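Local coordinates for protein pentafunctional AROM polypeptide (Schizosaccharomyces pombe, PDB 5SWV) that probably catalyses two successive shikimate-pathway steps, the dehydration of 3-dehydroquinate and the reduction of the resulting 3-dehydroshikimate to shikimate, at residues R11-L17 against G35-V41; P219-P223 against Q233-L239; I76-T82 against C109-E115. All coordinates share one frame; numbering follows the deposited sequence.

Contact 1 (R11-L17 against G35-V41)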
loop_
_atom_site.group_PDB
_atom_site.type_symbol
_atom_site.label_atom_id
_atom_site.label_comp_id
_atom_site.label_asym_id
_atom_site.label_seq_id
_atom_site.Cartn_x
_atom_site.Cartn_y
_atom_site.Cartn_z
ATOM N N ARG A 11 -0.582 13.929 -4.181
ATOM C CA ARG A 11 -2.009 13.596 -4.207
ATOM C C ARG A 11 -2.305 12.385 -3.356
ATOM O O ARG A 11 -1.728 11.323 -3.580
ATOM C CB ARG A 11 -2.442 13.276 -5.636
ATOM C CG ARG A 11 -2.606 14.505 -6.495
ATOM C CD ARG A 11 -2.711 14.194 -7.975
ATOM N NE ARG A 11 -2.919 15.465 -8.681
ATOM C CZ ARG A 11 -2.049 16.079 -9.492
ATOM N NH1 ARG A 11 -0.861 15.539 -9.807
ATOM N NH2 ARG A 11 -2.393 17.249 -10.022
ATOM N N SER A 12 -3.218 12.526 -2.406
ATOM C CA SER A 12 -3.698 11.384 -1.631
ATOM C C SER A 12 -5.196 11.204 -1.819
ATOM O O SER A 12 -5.915 12.156 -2.154
ATOM C CB SER A 12 -3.347 11.526 -0.143
ATOM O OG SER A 12 -3.198 12.887 0.239
ATOM N N THR A 13 -5.648 9.966 -1.626
ATOM C CA THR A 13 -7.063 9.617 -1.705
ATOM C C THR A 13 -7.378 8.618 -0.620
ATOM O O THR A 13 -6.481 7.979 -0.106
ATOM C CB THR A 13 -7.428 8.977 -3.058
ATOM O OG1 THR A 13 -6.843 7.676 -3.154
ATOM C CG2 THR A 13 -6.940 9.826 -4.225
ATOM N N PHE A 14 -8.648 8.489 -0.266
ATOM C CA PHE A 14 -9.068 7.448 0.661
ATOM C C PHE A 14 -10.438 6.886 0.307
ATOM O O PHE A 14 -11.321 7.613 -0.167
ATOM C CB PHE A 14 -9.028 7.927 2.106
ATOM C CG PHE A 14 -10.099 8.916 2.473
ATOM C CD1 PHE A 14 -11.352 8.480 2.903
ATOM C CD2 PHE A 14 -9.839 10.295 2.463
ATOM C CE1 PHE A 14 -12.338 9.390 3.279
ATOM C CE2 PHE A 14 -10.825 11.213 2.830
ATOM C CZ PHE A 14 -12.081 10.756 3.232
ATOM N N LEU A 15 -10.583 5.582 0.552
ATOM C CA LEU A 15 -11.787 4.834 0.236
ATOM C C LEU A 15 -12.848 5.063 1.300
ATOM O O LEU A 15 -12.559 4.968 2.482
ATOM C CB LEU A 15 -11.484 3.330 0.147
ATOM C CG LEU A 15 -12.631 2.470 -0.389
ATOM C CD1 LEU A 15 -12.799 2.687 -1.889
ATOM C CD2 LEU A 15 -12.425 1.003 -0.086
ATOM N N THR A 16 -14.078 5.332 0.864
ATOM C CA THR A 16 -15.223 5.444 1.770
ATOM C C THR A 16 -15.887 4.073 1.930
ATOM O O THR A 16 -16.842 3.749 1.233
ATOM C CB THR A 16 -16.225 6.491 1.260
ATOM O OG1 THR A 16 -16.619 6.183 -0.091
ATOM C CG2 THR A 16 -15.592 7.872 1.292
ATOM N N LEU A 17 -15.362 3.264 2.852
ATOM C CA LEU A 17 -15.838 1.889 3.029
ATOM C C LEU A 17 -17.156 1.879 3.794
ATOM O O LEU A 17 -17.205 2.222 4.972
ATOM C CB LEU A 17 -14.801 1.050 3.757
ATOM C CG LEU A 17 -14.964 -0.454 3.630
ATOM C CD1 LEU A 17 -14.782 -0.895 2.185
ATOM C CD2 LEU A 17 -13.940 -1.127 4.522
ATOM N N GLY A 35 -5.200 2.072 -5.249
ATOM C CA GLY A 35 -5.009 3.508 -5.422
ATOM C C GLY A 35 -5.267 4.383 -4.220
ATOM O O GLY A 35 -5.131 5.605 -4.314
ATOM N N CYS A 36 -5.619 3.777 -3.088
ATOM C CA CYS A 36 -5.981 4.510 -1.877
ATOM C C CYS A 36 -4.850 4.529 -0.877
ATOM O O CYS A 36 -4.126 3.550 -0.717
ATOM C CB CYS A 36 -7.204 3.883 -1.235
ATOM S SG CYS A 36 -8.609 3.829 -2.362
ATOM N N ASP A 37 -4.706 5.657 -0.201
ATOM C CA ASP A 37 -3.703 5.815 0.848
ATOM C C ASP A 37 -4.262 5.484 2.233
ATOM O O ASP A 37 -3.490 5.347 3.178
ATOM C CB ASP A 37 -3.146 7.237 0.824
ATOM C CG ASP A 37 -2.577 7.610 -0.533
ATOM O OD1 ASP A 37 -1.406 7.272 -0.792
ATOM O OD2 ASP A 37 -3.300 8.227 -1.353
ATOM N N ALA A 38 -5.588 5.351 2.338
ATOM C CA ALA A 38 -6.274 5.088 3.597
ATOM C C ALA A 38 -7.706 4.597 3.368
ATOM O O ALA A 38 -8.227 4.666 2.254
ATOM C CB ALA A 38 -6.302 6.353 4.427
ATOM N N ILE A 39 -8.339 4.127 4.439
ATOM C CA ILE A 39 -9.697 3.601 4.395
ATOM C C ILE A 39 -10.519 4.297 5.467
ATOM O O ILE A 39 -10.180 4.264 6.649
ATOM C CB ILE A 39 -9.712 2.090 4.660
ATOM C CG1 ILE A 39 -8.812 1.368 3.675
ATOM C CG2 ILE A 39 -11.106 1.496 4.528
ATOM C CD1 ILE A 39 -8.703 -0.112 3.978
ATOM N N GLU A 40 -11.592 4.946 5.047
ATOM C CA GLU A 40 -12.591 5.432 5.967
ATOM C C GLU A 40 -13.582 4.320 6.220
ATOM O O GLU A 40 -14.181 3.795 5.287
ATOM C CB GLU A 40 -13.313 6.629 5.380
ATOM C CG GLU A 40 -14.267 7.307 6.340
ATOM C CD GLU A 40 -14.848 8.579 5.754
ATOM O OE1 GLU A 40 -15.620 8.468 4.766
ATOM O OE2 GLU A 40 -14.530 9.681 6.274
ATOM N N VAL A 41 -13.739 3.947 7.481
ATOM C CA VAL A 41 -14.817 3.076 7.867
ATOM C C VAL A 41 -15.942 4.008 8.238
ATOM O O VAL A 41 -15.839 4.764 9.203
ATOM C CB VAL A 41 -14.474 2.202 9.077
ATOM C CG1 VAL A 41 -15.678 1.333 9.442
ATOM C CG2 VAL A 41 -13.241 1.350 8.789
#
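Glu40 N reaches Leu15 O at 2.7 Å, the shortest bond between the first two strands of a TIM barrel. The strands run parallel, and the same pattern continues up and down the ladder: Leu15 N donates to Ala38 O, and Leu17 N to Glu40 O at 2.8 Å. Ahead of Ala38 in the chain, a side chain takes part in the pairing. Asp37 N gives its hydrogen to Thr13 O, while Thr13 N turns to Asp37 OD2 at 2.9 Å and uses the anti lone pair of that oxygen, so residue 13 is tied to residue 37 in both directions. The other oxygen, OD1, forms a salt bridge with Lys9.

Phe14, Ala38, Thr16 and Glu40 lie on one face of the sheet. Glu40 runs out past the Phe14 ring because its CG swings opposite the backbone N (chi1 -173°), which leaves Glu40 CB 3.6 Å from Phe14 CE1. The ring and the carboxylate planes stand 70° apart, and OE1 lies in the ring plane at its edge; the same oxygen is 3.5 Å from Thr16 CG2. OE2 is hydrogen-bonded to Thr79 OG1. On the other face Leu17 and Ile39 lie side by side, CB to CG2 at 3.8 Å, and Leu15 CB rests on Cys36 SG.

The pair is hemmed in by sheet on both flanks. Strand 218-220 hydrogen-bonds to Phe14 and Thr16, strand 76-79 brings Ile77 against Phe14, Ala38 and Glu40, and helix 3-8 places Phe6 on Asp37 and Ala38.

Contact 2 (P219-P223 against Q233-L239)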
loop_
_atom_site.group_PDB
_atom_site.type_symbol
_atom_site.label_atom_id
_atom_site.label_comp_id
_atom_site.label_asym_id
_atom_site.label_seq_id
_atom_site.Cartn_x
_atom_site.Cartn_y
_atom_site.Cartn_z
ATOM N N PRO A 219 -11.979 11.821 -1.014
ATOM C CA PRO A 219 -12.664 10.534 -0.920
ATOM C C PRO A 219 -13.031 9.987 -2.289
ATOM O O PRO A 219 -13.404 10.740 -3.194
ATOM C CB PRO A 219 -13.911 10.837 -0.096
ATOM C CG PRO A 219 -14.123 12.286 -0.257
ATOM C CD PRO A 219 -12.772 12.906 -0.422
ATOM N N VAL A 220 -12.900 8.672 -2.407
ATOM C CA VAL A 220 -13.255 7.928 -3.591
ATOM C C VAL A 220 -14.052 6.694 -3.191
ATOM O O VAL A 220 -14.076 6.301 -2.018
ATOM C CB VAL A 220 -12.011 7.488 -4.392
ATOM C CG1 VAL A 220 -11.198 8.698 -4.816
ATOM C CG2 VAL A 220 -11.143 6.497 -3.613
ATOM N N THR A 221 -14.687 6.084 -4.187
ATOM C CA THR A 221 -15.459 4.868 -4.008
ATOM C C THR A 221 -14.970 3.845 -5.031
ATOM O O THR A 221 -13.952 4.080 -5.689
ATOM C CB THR A 221 -16.978 5.144 -4.114
ATOM O OG1 THR A 221 -17.704 3.921 -3.919
ATOM C CG2 THR A 221 -17.364 5.744 -5.467
ATOM N N HIS A 222 -15.678 2.719 -5.148
ATOM C CA HIS A 222 -15.324 1.640 -6.081
ATOM C C HIS A 222 -16.594 0.869 -6.491
ATOM O O HIS A 222 -17.509 0.737 -5.679
ATOM C CB HIS A 222 -14.316 0.719 -5.401
ATOM C CG HIS A 222 -13.728 -0.321 -6.299
ATOM N ND1 HIS A 222 -14.354 -1.524 -6.551
ATOM C CD2 HIS A 222 -12.565 -0.350 -6.990
ATOM C CE1 HIS A 222 -13.608 -2.249 -7.363
ATOM N NE2 HIS A 222 -12.518 -1.558 -7.648
ATOM N N PRO A 223 -16.675 0.372 -7.746
ATOM C CA PRO A 223 -17.955 -0.221 -8.235
ATOM C C PRO A 223 -18.571 -1.370 -7.408
ATOM O O PRO A 223 -19.794 -1.581 -7.447
ATOM C CB PRO A 223 -17.584 -0.722 -9.636
ATOM C CG PRO A 223 -16.494 0.200 -10.083
ATOM C CD PRO A 223 -15.701 0.531 -8.851
ATOM N N GLN A 233 -19.516 11.527 -6.146
ATOM C CA GLN A 233 -18.296 10.822 -5.804
ATOM C C GLN A 233 -17.798 10.000 -6.972
ATOM O O GLN A 233 -18.590 9.383 -7.681
ATOM C CB GLN A 233 -18.542 9.907 -4.630
ATOM C CG GLN A 233 -17.285 9.274 -4.069
ATOM C CD GLN A 233 -17.576 8.481 -2.813
ATOM O OE1 GLN A 233 -18.706 8.008 -2.604
ATOM N NE2 GLN A 233 -16.560 8.332 -1.960
ATOM N N LEU A 234 -16.478 9.987 -7.129
ATOM C CA LEU A 234 -15.793 9.295 -8.212
ATOM C C LEU A 234 -15.013 8.079 -7.716
ATOM O O LEU A 234 -14.643 8.016 -6.559
ATOM C CB LEU A 234 -14.809 10.261 -8.859
ATOM C CG LEU A 234 -15.410 11.499 -9.517
ATOM C CD1 LEU A 234 -14.313 12.461 -9.977
ATOM C CD2 LEU A 234 -16.313 11.099 -10.686
ATOM N N THR A 235 -14.758 7.135 -8.613
ATOM C CA THR A 235 -13.856 6.033 -8.344
ATOM C C THR A 235 -12.438 6.523 -8.602
ATOM O O THR A 235 -12.249 7.612 -9.171
ATOM C CB THR A 235 -14.155 4.779 -9.197
ATOM O OG1 THR A 235 -13.942 5.046 -10.589
ATOM C CG2 THR A 235 -15.571 4.301 -8.989
ATOM N N VAL A 236 -11.447 5.727 -8.184
ATOM C CA VAL A 236 -10.037 6.055 -8.430
ATOM C C VAL A 236 -9.747 6.132 -9.923
ATOM O O VAL A 236 -9.045 7.040 -10.378
ATOM C CB VAL A 236 -9.067 5.065 -7.718
ATOM C CG1 VAL A 236 -7.644 5.144 -8.270
ATOM C CG2 VAL A 236 -9.039 5.368 -6.230
ATOM N N LYS A 237 -10.282 5.179 -10.671
ATOM C CA LYS A 237 -10.127 5.176 -12.119
ATOM C C LYS A 237 -10.668 6.460 -12.756
ATOM O O LYS A 237 -10.001 7.105 -13.567
ATOM C CB LYS A 237 -10.845 3.982 -12.719
ATOM C CG LYS A 237 -10.489 3.784 -14.169
ATOM C CD LYS A 237 -11.298 2.660 -14.767
ATOM C CE LYS A 237 -10.754 2.288 -16.132
ATOM N NZ LYS A 237 -11.848 1.837 -17.027
ATOM N N GLN A 238 -11.887 6.805 -12.372
ATOM C CA GLN A 238 -12.539 7.997 -12.873
ATOM C C GLN A 238 -11.762 9.235 -12.495
ATOM O O GLN A 238 -11.612 10.152 -13.305
ATOM C CB GLN A 238 -13.945 8.108 -12.300
ATOM C CG GLN A 238 -14.929 7.067 -12.815
ATOM C CD GLN A 238 -16.313 7.233 -12.193
ATOM O OE1 GLN A 238 -16.495 7.186 -10.965
ATOM N NE2 GLN A 238 -17.305 7.453 -13.050
ATOM N N LEU A 239 -11.279 9.254 -11.257
ATOM C CA LEU A 239 -10.566 10.408 -10.732
ATOM C C LEU A 239 -9.315 10.691 -11.528
ATOM O O LEU A 239 -9.044 11.838 -11.835
ATOM C CB LEU A 239 -10.207 10.221 -9.258
ATOM C CG LEU A 239 -9.502 11.405 -8.568
ATOM C CD1 LEU A 239 -10.376 12.648 -8.511
ATOM C CD2 LEU A 239 -9.066 11.021 -7.157
HETATM O O HOH W 1 -11.755 3.098 -6.972
#
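Pro219 CB lies beside Gln233 NE2, where the last strand of the TIM barrel meets the segment leading into helix 236-245, a helix that starts with a capping box. The proline ring also packs on Phe14 and Thr16 of the first strand.

Val220 does most of the apolar work. One methyl, CG2, sits 3.5 Å from Val236 CG2 in the first turn of the helix; the other, CG1, meets Leu239 CD2 further along the helix, the two side chains crossing at about a right angle. Val220 CA also makes a CA-H...O contact with Leu234 O. Gln233 NE2 comes close to Val220 O, but the angle is poor for a bond: NE2 is instead hydrogen-bonded to Thr16 OG1, while Gln233 OE1 accepts from Ala229 N.

Thr221 makes the direct backbone link, its N donating to Leu234 O at 3.1 Å. Its CB rests 3.6 Å from Gln233 CD, so the extended glutamine lies across the threonine with its amide held between loop and strand. Thr221 O takes a hydrogen from a water at 2.7 Å, and the same water accepts from Val236 N, joining Thr221 to Val236, the first residue of the helix.

Pro223 follows with CD 3.8 Å from Thr235 CG2. With chi1 65°, Thr235 carries that methyl beside its own N and turns its hydroxyl to the helix end. In the capping box Gln238 N donates to Thr235 OG1 at 3.2 Å, and Thr235 N returns a bond of 2.9 Å to Gln238 OE1, lying in the amide plane on a lone pair.

Contact 3 (I76-T82 against C109-E115)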
loop_
_atom_site.group_PDB
_atom_site.type_symbol
_atom_site.label_atom_id
_atom_site.label_comp_id
_atom_site.label_asym_id
_atom_site.label_seq_id
_atom_site.Cartn_x
_atom_site.Cartn_y
_atom_site.Cartn_z
ATOM N N ILE A 76 -6.426 3.915 8.933
ATOM C CA ILE A 76 -7.877 3.896 9.016
ATOM C C ILE A 76 -8.409 5.219 9.527
ATOM O O ILE A 76 -7.839 5.833 10.433
ATOM C CB ILE A 76 -8.354 2.711 9.877
ATOM C CG1 ILE A 76 -8.088 1.413 9.110
ATOM C CG2 ILE A 76 -9.839 2.808 10.213
ATOM C CD1 ILE A 76 -8.135 0.169 9.963
ATOM N N ILE A 77 -9.500 5.650 8.906
ATOM C CA ILE A 77 -10.220 6.821 9.318
ATOM C C ILE A 77 -11.528 6.291 9.868
ATOM O O ILE A 77 -12.193 5.484 9.225
ATOM C CB ILE A 77 -10.445 7.761 8.126
ATOM C CG1 ILE A 77 -9.104 8.236 7.560
ATOM C CG2 ILE A 77 -11.276 8.953 8.535
ATOM C CD1 ILE A 77 -9.166 8.619 6.101
ATOM N N PHE A 78 -11.877 6.737 11.065
ATOM C CA PHE A 78 -13.056 6.270 11.790
ATOM C C PHE A 78 -14.087 7.393 11.739
ATOM O O PHE A 78 -13.930 8.421 12.405
ATOM C CB PHE A 78 -12.638 5.946 13.224
ATOM C CG PHE A 78 -13.725 5.361 14.085
ATOM C CD1 PHE A 78 -14.591 6.184 14.791
ATOM C CD2 PHE A 78 -13.830 3.987 14.253
ATOM C CE1 PHE A 78 -15.578 5.636 15.613
ATOM C CE2 PHE A 78 -14.795 3.434 15.075
ATOM C CZ PHE A 78 -15.679 4.253 15.758
ATOM N N THR A 79 -15.129 7.203 10.941
ATOM C CA THR A 79 -16.053 8.284 10.640
ATOM C C THR A 79 -17.466 7.931 10.999
ATOM O O THR A 79 -18.056 7.024 10.418
ATOM C CB THR A 79 -15.968 8.689 9.167
ATOM O OG1 THR A 79 -14.669 9.206 8.921
ATOM C CG2 THR A 79 -16.947 9.802 8.830
ATOM N N ILE A 80 -17.986 8.660 11.980
ATOM C CA ILE A 80 -19.407 8.670 12.288
ATOM C C ILE A 80 -19.993 9.928 11.691
ATOM O O ILE A 80 -19.764 11.026 12.205
ATOM C CB ILE A 80 -19.681 8.721 13.795
ATOM C CG1 ILE A 80 -19.116 7.497 14.495
ATOM C CG2 ILE A 80 -21.187 8.825 14.047
ATOM C CD1 ILE A 80 -19.182 7.630 16.007
ATOM N N ARG A 81 -20.749 9.736 10.615
ATOM C CA ARG A 81 -21.395 10.801 9.847
ATOM C C ARG A 81 -22.881 10.774 10.174
ATOM O O ARG A 81 -23.535 9.733 10.056
ATOM C CB ARG A 81 -21.184 10.541 8.364
ATOM C CG ARG A 81 -21.760 11.594 7.433
ATOM C CD ARG A 81 -21.027 12.921 7.484
ATOM N NE ARG A 81 -19.604 12.787 7.165
ATOM C CZ ARG A 81 -18.580 13.074 7.975
ATOM N NH1 ARG A 81 -18.761 13.562 9.200
ATOM N NH2 ARG A 81 -17.337 12.896 7.529
ATOM N N THR A 82 -23.398 11.925 10.588
ATOM C CA THR A 82 -24.774 12.070 11.073
ATOM C C THR A 82 -25.736 12.414 9.954
ATOM O O THR A 82 -25.325 12.753 8.842
ATOM C CB THR A 82 -24.890 13.188 12.126
ATOM O OG1 THR A 82 -24.581 14.456 11.538
ATOM C CG2 THR A 82 -23.956 12.953 13.274
ATOM N N CYS A 109 -6.818 3.963 16.013
ATOM C CA CYS A 109 -7.214 4.463 14.701
ATOM C C CYS A 109 -6.310 5.641 14.378
ATOM O O CYS A 109 -5.988 6.438 15.267
ATOM C CB CYS A 109 -8.684 4.894 14.661
ATOM S SG CYS A 109 -9.847 3.507 14.561
ATOM N N ASP A 110 -5.908 5.742 13.111
ATOM C CA ASP A 110 -4.975 6.783 12.669
ATOM C C ASP A 110 -5.632 8.149 12.673
ATOM O O ASP A 110 -5.022 9.123 13.123
ATOM C CB ASP A 110 -4.434 6.466 11.289
ATOM C CG ASP A 110 -3.757 5.122 11.241
ATOM O OD1 ASP A 110 -4.480 4.096 11.232
ATOM O OD2 ASP A 110 -2.507 5.102 11.221
ATOM N N PHE A 111 -6.879 8.203 12.193
ATOM C CA PHE A 111 -7.694 9.420 12.224
ATOM C C PHE A 111 -9.094 9.151 12.776
ATOM O O PHE A 111 -9.603 8.038 12.692
ATOM C CB PHE A 111 -7.891 9.986 10.815
ATOM C CG PHE A 111 -6.629 10.211 10.048
ATOM C CD1 PHE A 111 -6.087 9.200 9.271
ATOM C CD2 PHE A 111 -6.018 11.451 10.046
ATOM C CE1 PHE A 111 -4.936 9.412 8.527
ATOM C CE2 PHE A 111 -4.866 11.674 9.308
ATOM C CZ PHE A 111 -4.320 10.654 8.548
ATOM N N VAL A 112 -9.717 10.198 13.305
ATOM C CA VAL A 112 -11.140 10.194 13.647
ATOM C C VAL A 112 -11.759 11.460 13.055
ATOM O O VAL A 112 -11.215 12.554 13.212
ATOM C CB VAL A 112 -11.362 10.167 15.182
ATOM C CG1 VAL A 112 -12.826 10.396 15.545
ATOM C CG2 VAL A 112 -10.897 8.841 15.768
ATOM N N ASP A 113 -12.888 11.299 12.368
ATOM C CA ASP A 113 -13.665 12.428 11.887
ATOM C C ASP A 113 -14.575 12.884 13.001
ATOM O O ASP A 113 -15.425 12.104 13.485
ATOM C CB ASP A 113 -14.504 12.044 10.663
ATOM C CG ASP A 113 -15.111 13.265 9.952
ATOM O OD1 ASP A 113 -15.980 13.959 10.545
ATOM O OD2 ASP A 113 -14.745 13.517 8.780
ATOM N N VAL A 114 -14.405 14.139 13.396
ATOM C CA VAL A 114 -15.212 14.730 14.435
ATOM C C VAL A 114 -15.998 15.881 13.825
ATOM O O VAL A 114 -15.430 16.894 13.460
ATOM C CB VAL A 114 -14.326 15.228 15.584
ATOM C CG1 VAL A 114 -15.159 15.876 16.682
ATOM C CG2 VAL A 114 -13.502 14.082 16.145
ATOM N N GLU A 115 -17.312 15.712 13.719
ATOM C CA GLU A 115 -18.191 16.743 13.169
ATOM C C GLU A 115 -18.261 17.975 14.045
ATOM O O GLU A 115 -18.392 17.889 15.279
ATOM C CB GLU A 115 -19.610 16.219 12.993
ATOM C CG GLU A 115 -19.731 15.157 11.917
ATOM C CD GLU A 115 -21.165 14.726 11.691
ATOM O OE1 GLU A 115 -22.065 15.242 12.390
ATOM O OE2 GLU A 115 -21.410 13.873 10.813
HETATM O O HOH W 2 -18.170 12.621 14.061
#
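Ile76 and Phe111 open the pairing of two neighbouring TIM-barrel strands, 76-79 and 111-115, which with helix 94-106 make a beta-alpha-beta unit. The backbone bonds are those of a parallel ladder: Phe111 N donates to Ile76 O, Phe78 N to Phe111 O, and Asp113 N to Phe78 O. At the start Ile76 N is taken up by a side chain, Asp110 OD1 at 3.0 Å, and the same oxygen forms a salt bridge with Arg69 of helix 58-69. Past the ladder a water bridges the widening gap, donating to Ile80 O and Asp113 O and accepting from Glu115 N.

Apolar contacts fall on both faces of the sheet. Ile77 CG1 lies 3.6 Å from Phe111 CD1, obliquely to the ring. On the helix-facing side Cys109 SG is 3.9 Å from Phe78 CB and makes a sulfur-aromatic contact, also oblique, 5.0 Å from the ring centroid.

Charge dominates the C-terminal end of the strands, the active-site end of a TIM barrel, so the network of Arg81, Asp113 and Glu115 probably lies beside the active site. Bends at chi2 (70°) and chi3 fold the arginine back so that its guanidinium grips Asp113 end-on, NH2 to OD2 at 2.9 Å and NH1 to OD1 at 3.1 Å. Both carboxylate oxygens lie in the guanidinium plane, yet the carboxylate itself is turned 65° from it and is met from above. Ser138 gives OD1 a second partner, and Thr79 CG2 sits over one guanidinium face, near its rim. Glu115, by contrast, is nearly coplanar with the guanidinium. Two donors share its OE2: Arg81 NH1 approaches on the anti lone pair at 3.1 Å, and Thr82 N on the syn side at 2.8 Å.

From the N terminus, contact 1 comes first: it pairs strands 13-17 and 38-42 and closes the partly helical connection between them. Contact 3 follows, closing the longer excursion through helix 94-106 between strands 76-79 and 111-115. Contact 2 comes last and closes the short loop between strand 218-220 and helix 236-245. The three lie in series; none nests in or crosses another. All belong to the same barrel. Strand 38-42 borders 76-79, so contacts 1 and 3 run on as four successive strands, while strand 218-220 returns to lie beside 13-17 and brings contact 2 against contact 1. Contacts 2 and 3 do not touch, their centres about 20 Å apart.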